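Local structure of malonyl CoA-acyl carrier protein transacylase (Staphylococcus aureus, 3IM9) at residues Q128-G133 against S209-I214; S136-L141 against K195-L200; K160-A165 against I173-H178. The protein transfers the malonyl group of malonyl-CoA to holo-acyl carrier protein, releasing CoA and supplying malonyl units for fatty acid biosynthesis. All coordinates share one frame; numbering follows the deposited sequence.

In the fold
Contacts 2 and 3 belong to one mixed sheet: strand 135-141 of contact 2 is the sheet neighbour of strand 172-176 of contact 3, joined by backbone hydrogen bonds such as A138 with V175 and V140 with I173. Contact 2 joins the outermost strand 196-199 to strand 135-141, so mostly buried residues of the latter meet exposed or partly exposed ones, whereas contact 3 lies further in and has no exposed residue among those that touch. Both are held by main-chain hydrogen bonds, with one histidine nitrogen added in contact 3. Contact 1 is smaller, joins two loops and has no hydrogen bond between its segments; it reaches contact 3 through a probable hydrogen bond of S209 to E163 and packing of L210 on H178.

Contact 1 of 3, residues Q128-G133 against S209-I214; sequences QAFPTG and SLMKVI
Near the active site of this acyltransferase, the loop that leaves helix 112-128 meets the 3-10 turn at 209-211 and the residues leading into helix 215-222, and F130 and A129 are pressed against L210, M211, V213 and I214. M211 lies about 6 Å, between side chains, from H207, thought from relatives to be an active-site residue. The F130 ring enters edge first. Its CZ points at the carbonyl oxygen of L210, with CZ 3.4 Å from L210 O and that oxygen in the plane of the ring. The same carbon packs against L210 CB at 3.8 Å, while V213 CG2 reaches the ring obliquely, 3.7 Å from F130 CZ. M211 adds a Met-aromatic contact at the rim: its SD is 5.4 Å from the centroid of the F130 ring and 86° off the ring normal. The CB of M211 sets out away from the loop, but bends at chi2 (-53°) and chi3 (-65°) fold the thioether back, bringing M211 CE to 3.8 Å from A129 CB. I214 CG2 touches the same methyl, 3.7 Å from A129 CB, and V213 CG2 borders it as well. Behind the contact, M211 and I214 rest on M126 of helix 112-128, and F130 touches P205. Within the turn, I214 N bonds to M211 O at 3.1 Å, but no hydrogen bond links the two segments. Cohesion therefore comes from methyl, thioether and ring-edge contacts, to which the partly positive rim of the F130 ring probably adds a weak electrostatic attraction for the L210 carbonyl oxygen and the M211 sulfur.

Contact 2 of 3, residues S136-L141 against K195-L200; sequences SMAAVL and KRVMPL
An antiparallel strand pair at the border of the mixed sheet brings the outer strand 196-199 against strand 135-141, with a classic beta bulge where K195 and R196 both face L141. The short segments run at 158° to one another. A139 and M198 form a hydrogen-bonded pair in which A139 N donates to M198 O at 2.8 Å and M198 N to A139 O at 2.9 Å. At the bulge L141 N bonds to R196 O, and K195 N returns to L141 O at 2.9 Å with a more bent N-H...O angle of 131°. Beyond P199, L200 N reaches M137 O at 3.0 Å. The side chains of L141 and R196 run alongside each other in the same direction, L141 CD1 touching R196 CG at 3.6 Å. R196 bends at chi2 and chi3, and the methyl carbon M198 CE lies over the centre of one face of its guanidinium, 3.3 Å above the plane. L200 CG stands beside its own backbone N, anti to the carbonyl carbon (chi1 -64°), and packs against the backbone of A139, 3.9 Å from A139 N. On the face shared by A138, V140, V197 and P199, the closest side-chain meeting is A138 CB with V197 CG1 at 3.8 Å. That face is covered by helix 179-188, through I182 on A138, L185 on V140 and V186 on V197, while strand 172-176 hydrogen-bonds to the far edge of strand 135-141 and M137 packs on its V174 and S176.

Contact 3 of 3, residues K160-A165 against I173-H178; sequences KIIEPA and IVVSGH
Strands 162-165 and 173-176, the two arms of a beta hairpin, run antiparallel at 142° and approach to 4.2 Å between the short axes, with E163 and S176 as a hydrogen-bonded pair whose two N-H...O bonds are both 2.8 Å. A165 N continues the pairing to V174 O, and H178 N bonds to I161 O. H178 carries the side-chain part of the contact. Its CG lies beside the backbone N (chi1 -74°), a turn that brings ND1 to the residue leading into strand 162-165, where I161 N donates to H178 ND1 at 2.9 Å, close to the ring plane. One face of the imidazole is covered by K160: CG sits 4.2 Å from the H178 centroid and 22° off the normal, a CH-pi contact in which the two side chains cross at about a right angle. Further along, I162 CD1 packs on V175 CG2 at 3.8 Å, and A165 CB meets S176 CB at 3.6 Å. The polar ends of two strand residues turn elsewhere: E163 OE1 hydrogen-bonds to S209 OG, and S176 OG to F206 O. A165 lies about 4 Å, between side chains, from H207, inferred from related enzymes to belong to the active site. G177 CA makes a CA-H...O contact with I161 O at 3.2 Å. Since ND1 accepts the I161 amide, it is unprotonated in this bond, so the ring is probably neutral with its proton on NE2, and the bond fixes its rotation at the N-cap of helix 179-188.

Contact 1 of 3, residues Q128-G133 against S209-I214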
# COMPACT_ATOMS: atom_id res chain seq x y z
N GLN A 128 3.36 15.50 8.40
CA GLN A 128 3.91 16.47 9.37
C GLN A 128 5.14 16.00 10.08
O GLN A 128 5.67 16.76 10.92
CB GLN A 128 2.84 16.81 10.42
CG GLN A 128 1.53 17.44 9.74
CD GLN A 128 0.34 17.53 10.72
OE1 GLN A 128 0.52 17.65 11.93
NE2 GLN A 128 -0.88 17.47 10.19
N ALA A 129 5.66 14.82 9.75
CA ALA A 129 6.71 14.23 10.57
C ALA A 129 7.98 15.11 10.52
O ALA A 129 8.66 15.33 11.58
CB ALA A 129 6.99 12.80 10.17
N PHE A 130 8.34 15.59 9.34
CA PHE A 130 9.58 16.38 9.16
C PHE A 130 9.27 17.60 8.32
O PHE A 130 8.45 17.56 7.44
CB PHE A 130 10.69 15.55 8.48
CG PHE A 130 11.17 14.43 9.31
CD1 PHE A 130 10.55 13.17 9.21
CD2 PHE A 130 12.18 14.60 10.25
CE1 PHE A 130 10.96 12.11 10.00
CE2 PHE A 130 12.60 13.54 11.07
CZ PHE A 130 11.99 12.26 10.92
N PRO A 131 9.96 18.73 8.61
CA PRO A 131 9.82 19.87 7.76
C PRO A 131 10.24 19.61 6.32
O PRO A 131 11.07 18.70 6.07
CB PRO A 131 10.78 20.88 8.42
CG PRO A 131 11.21 20.29 9.77
CD PRO A 131 11.00 18.81 9.64
N THR A 132 9.72 20.40 5.39
CA THR A 132 10.04 20.29 3.96
C THR A 132 11.56 20.30 3.80
O THR A 132 12.29 21.14 4.40
CB THR A 132 9.48 21.49 3.12
OG1 THR A 132 8.06 21.52 3.30
CG2 THR A 132 9.68 21.23 1.65
N GLY A 133 12.07 19.34 3.00
CA GLY A 133 13.42 19.39 2.68
C GLY A 133 14.32 18.47 3.52
O GLY A 133 15.51 18.31 3.18
N SER A 209 13.75 4.19 9.07
CA SER A 209 13.86 4.25 10.56
C SER A 209 13.62 5.68 11.12
O SER A 209 13.21 5.83 12.30
CB SER A 209 15.25 3.70 10.96
OG SER A 209 16.26 4.53 10.39
N LEU A 210 13.76 6.73 10.27
CA LEU A 210 13.42 8.07 10.72
C LEU A 210 11.95 8.23 11.12
O LEU A 210 11.65 9.09 11.95
CB LEU A 210 13.77 9.11 9.66
CG LEU A 210 15.31 9.18 9.26
CD1 LEU A 210 15.48 10.10 8.11
CD2 LEU A 210 16.03 9.71 10.53
N MET A 211 11.05 7.37 10.58
CA MET A 211 9.62 7.54 10.89
C MET A 211 9.28 7.06 12.31
O MET A 211 8.13 7.16 12.72
CB MET A 211 8.79 6.79 9.85
CG MET A 211 8.98 7.37 8.39
SD MET A 211 8.70 9.16 8.30
CE MET A 211 6.88 9.27 8.74
N LYS A 212 10.29 6.57 13.05
CA LYS A 212 9.98 6.29 14.49
C LYS A 212 9.47 7.51 15.21
O LYS A 212 8.77 7.38 16.24
CB LYS A 212 11.25 5.75 15.15
CG LYS A 212 11.44 4.34 14.73
CD LYS A 212 12.83 3.83 15.22
CE LYS A 212 13.21 2.41 14.66
NZ LYS A 212 14.58 1.90 15.12
N VAL A 213 9.71 8.72 14.70
CA VAL A 213 9.24 9.97 15.34
C VAL A 213 7.73 10.02 15.49
O VAL A 213 7.25 10.81 16.35
CB VAL A 213 9.75 11.28 14.67
CG1 VAL A 213 11.26 11.37 14.79
CG2 VAL A 213 9.23 11.41 13.24
N ILE A 214 6.97 9.25 14.68
CA ILE A 214 5.50 9.32 14.78
C ILE A 214 4.89 8.06 15.40
O ILE A 214 3.67 7.96 15.50
CB ILE A 214 4.82 9.57 13.39
CG1 ILE A 214 5.09 8.43 12.40
CG2 ILE A 214 5.22 10.99 12.87
CD1 ILE A 214 4.10 8.48 11.15

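Contact 2 of 3, residues S136-L141 against K195-L200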
# COMPACT_ATOMS: atom_id res chain seq x y z
N SER A 136 13.33 12.39 2.21
CA SER A 136 12.68 12.15 0.93
C SER A 136 12.80 10.67 0.53
O SER A 136 13.25 9.84 1.34
CB SER A 136 13.39 13.05 -0.10
OG SER A 136 12.65 13.05 -1.33
N MET A 137 12.40 10.36 -0.72
CA MET A 137 12.42 8.93 -1.24
C MET A 137 12.82 9.02 -2.68
O MET A 137 12.58 10.03 -3.36
CB MET A 137 11.08 8.21 -1.09
CG MET A 137 10.58 8.17 0.40
SD MET A 137 8.98 7.39 0.42
CE MET A 137 9.48 5.67 0.51
N ALA A 138 13.41 7.90 -3.18
CA ALA A 138 13.68 7.84 -4.61
C ALA A 138 13.55 6.40 -5.07
O ALA A 138 13.93 5.47 -4.37
CB ALA A 138 15.14 8.31 -4.90
N ALA A 139 13.07 6.25 -6.31
CA ALA A 139 13.00 4.88 -6.87
C ALA A 139 14.32 4.56 -7.59
O ALA A 139 14.72 5.28 -8.49
CB ALA A 139 11.82 4.82 -7.85
N VAL A 140 14.92 3.46 -7.18
CA VAL A 140 16.17 3.00 -7.88
C VAL A 140 15.72 1.87 -8.83
O VAL A 140 15.16 0.84 -8.37
CB VAL A 140 17.18 2.50 -6.87
CG1 VAL A 140 18.43 2.01 -7.63
CG2 VAL A 140 17.52 3.57 -5.81
N LEU A 141 15.96 2.08 -10.13
CA LEU A 141 15.46 1.10 -11.10
C LEU A 141 16.68 0.39 -11.65
O LEU A 141 17.67 1.02 -11.98
CB LEU A 141 14.69 1.76 -12.21
CG LEU A 141 13.52 2.63 -11.68
CD1 LEU A 141 12.75 3.25 -12.84
CD2 LEU A 141 12.51 1.90 -10.72
N LYS A 195 19.69 2.01 -13.80
CA LYS A 195 19.04 2.44 -15.04
C LYS A 195 18.47 3.84 -14.86
O LYS A 195 18.57 4.70 -15.74
CB LYS A 195 17.91 1.53 -15.45
CG LYS A 195 17.27 1.83 -16.79
CD LYS A 195 18.19 1.26 -17.88
CE LYS A 195 17.61 1.38 -19.31
NZ LYS A 195 18.73 0.77 -20.13
N ARG A 196 17.88 4.09 -13.69
CA ARG A 196 17.34 5.42 -13.41
C ARG A 196 17.01 5.59 -11.93
O ARG A 196 16.35 4.73 -11.33
CB ARG A 196 16.10 5.69 -14.26
CG ARG A 196 14.87 6.08 -13.45
CD ARG A 196 14.41 7.48 -13.80
NE ARG A 196 13.33 7.48 -14.79
CZ ARG A 196 12.49 8.49 -14.97
NH1 ARG A 196 11.54 8.40 -15.89
NH2 ARG A 196 12.59 9.59 -14.24
N VAL A 197 17.46 6.69 -11.34
CA VAL A 197 17.15 6.96 -9.93
C VAL A 197 16.18 8.16 -9.99
O VAL A 197 16.58 9.28 -10.36
CB VAL A 197 18.33 7.26 -9.05
CG1 VAL A 197 17.82 7.57 -7.56
CG2 VAL A 197 19.28 6.07 -8.99
N MET A 198 14.90 7.89 -9.72
CA MET A 198 13.84 8.93 -9.81
C MET A 198 13.49 9.45 -8.42
O MET A 198 12.99 8.69 -7.62
CB MET A 198 12.61 8.21 -10.45
CG MET A 198 11.51 9.18 -10.63
SD MET A 198 9.84 8.31 -10.83
CE MET A 198 10.05 7.96 -12.57
N PRO A 199 13.77 10.75 -8.12
CA PRO A 199 13.32 11.26 -6.86
C PRO A 199 11.80 11.29 -6.94
O PRO A 199 11.25 11.58 -8.04
CB PRO A 199 13.90 12.73 -6.86
CG PRO A 199 14.05 13.10 -8.27
CD PRO A 199 14.29 11.79 -9.03
N LEU A 200 11.16 11.05 -5.80
CA LEU A 200 9.70 10.91 -5.76
C LEU A 200 9.04 12.11 -5.08
O LEU A 200 9.62 12.82 -4.24
CB LEU A 200 9.31 9.65 -4.97
CG LEU A 200 9.78 8.32 -5.64
CD1 LEU A 200 9.32 7.17 -4.88
CD2 LEU A 200 9.28 8.15 -7.13

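Contact 3 of 3, residues K160-A165 against I173-H178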
# COMPACT_ATOMS: atom_id res chain seq x y z
N LYS A 160 23.65 10.67 8.78
CA LYS A 160 22.52 10.73 7.84
C LYS A 160 22.36 9.32 7.32
O LYS A 160 23.33 8.55 7.26
CB LYS A 160 22.74 11.72 6.72
CG LYS A 160 22.78 13.16 7.23
CD LYS A 160 22.88 14.12 6.07
CE LYS A 160 22.74 15.53 6.64
NZ LYS A 160 22.52 16.59 5.58
N ILE A 161 21.15 8.98 6.97
CA ILE A 161 20.87 7.60 6.54
C ILE A 161 19.99 7.57 5.30
O ILE A 161 19.16 8.47 5.04
CB ILE A 161 20.21 6.76 7.64
CG1 ILE A 161 18.85 7.31 7.92
CG2 ILE A 161 21.15 6.70 8.93
CD1 ILE A 161 18.02 6.35 8.64
N ILE A 162 20.20 6.52 4.51
CA ILE A 162 19.29 6.18 3.40
C ILE A 162 19.13 4.67 3.45
O ILE A 162 20.12 3.93 3.67
CB ILE A 162 19.89 6.71 2.10
CG1 ILE A 162 19.04 6.40 0.93
CG2 ILE A 162 21.28 6.23 1.88
CD1 ILE A 162 19.53 7.12 -0.40
N GLU A 163 17.92 4.15 3.27
CA GLU A 163 17.66 2.72 3.49
C GLU A 163 16.70 2.23 2.41
O GLU A 163 15.81 2.98 1.98
CB GLU A 163 16.89 2.53 4.82
CG GLU A 163 17.70 2.85 6.04
CD GLU A 163 16.86 3.07 7.30
OE1 GLU A 163 17.47 3.24 8.37
OE2 GLU A 163 15.65 3.05 7.28
N PRO A 164 16.73 0.94 2.05
CA PRO A 164 15.67 0.38 1.18
C PRO A 164 14.38 0.50 1.96
O PRO A 164 14.31 0.20 3.20
CB PRO A 164 16.10 -1.10 1.03
CG PRO A 164 17.68 -1.06 1.12
CD PRO A 164 17.84 -0.04 2.31
N ALA A 165 13.36 0.97 1.26
CA ALA A 165 12.06 1.25 1.85
C ALA A 165 10.95 0.40 1.24
O ALA A 165 10.26 -0.32 1.95
CB ALA A 165 11.73 2.73 1.72
N ILE A 173 13.41 -0.76 -6.46
CA ILE A 173 13.60 -0.64 -5.01
C ILE A 173 13.52 0.83 -4.70
O ILE A 173 14.33 1.59 -5.20
CB ILE A 173 14.99 -1.21 -4.53
CG1 ILE A 173 15.18 -2.71 -4.97
CG2 ILE A 173 15.10 -1.06 -3.00
CD1 ILE A 173 14.13 -3.66 -4.58
N VAL A 174 12.53 1.22 -3.87
CA VAL A 174 12.50 2.62 -3.44
C VAL A 174 13.28 2.71 -2.18
O VAL A 174 13.13 1.90 -1.31
CB VAL A 174 11.00 3.02 -3.18
CG1 VAL A 174 10.94 4.54 -2.82
CG2 VAL A 174 10.12 2.81 -4.42
N VAL A 175 14.14 3.75 -2.14
CA VAL A 175 14.95 4.00 -0.96
C VAL A 175 14.44 5.29 -0.27
O VAL A 175 13.70 6.10 -0.88
CB VAL A 175 16.43 4.17 -1.27
CG1 VAL A 175 16.94 2.81 -1.93
CG2 VAL A 175 16.69 5.33 -2.24
N SER A 176 14.76 5.43 1.01
CA SER A 176 14.23 6.55 1.80
C SER A 176 15.19 7.00 2.86
O SER A 176 15.96 6.20 3.40
CB SER A 176 12.94 6.02 2.47
OG SER A 176 12.33 7.03 3.19
N GLY A 177 15.15 8.29 3.18
CA GLY A 177 16.02 8.75 4.29
C GLY A 177 16.30 10.23 4.16
O GLY A 177 15.46 11.01 3.64
N HIS A 178 17.44 10.69 4.70
CA HIS A 178 17.72 12.14 4.62
C HIS A 178 17.79 12.63 3.19
O HIS A 178 18.42 11.97 2.34
CB HIS A 178 19.06 12.38 5.34
CG HIS A 178 18.90 12.29 6.82
ND1 HIS A 178 19.28 11.17 7.53
CD2 HIS A 178 18.33 13.14 7.73
CE1 HIS A 178 18.98 11.33 8.80
NE2 HIS A 178 18.41 12.52 8.96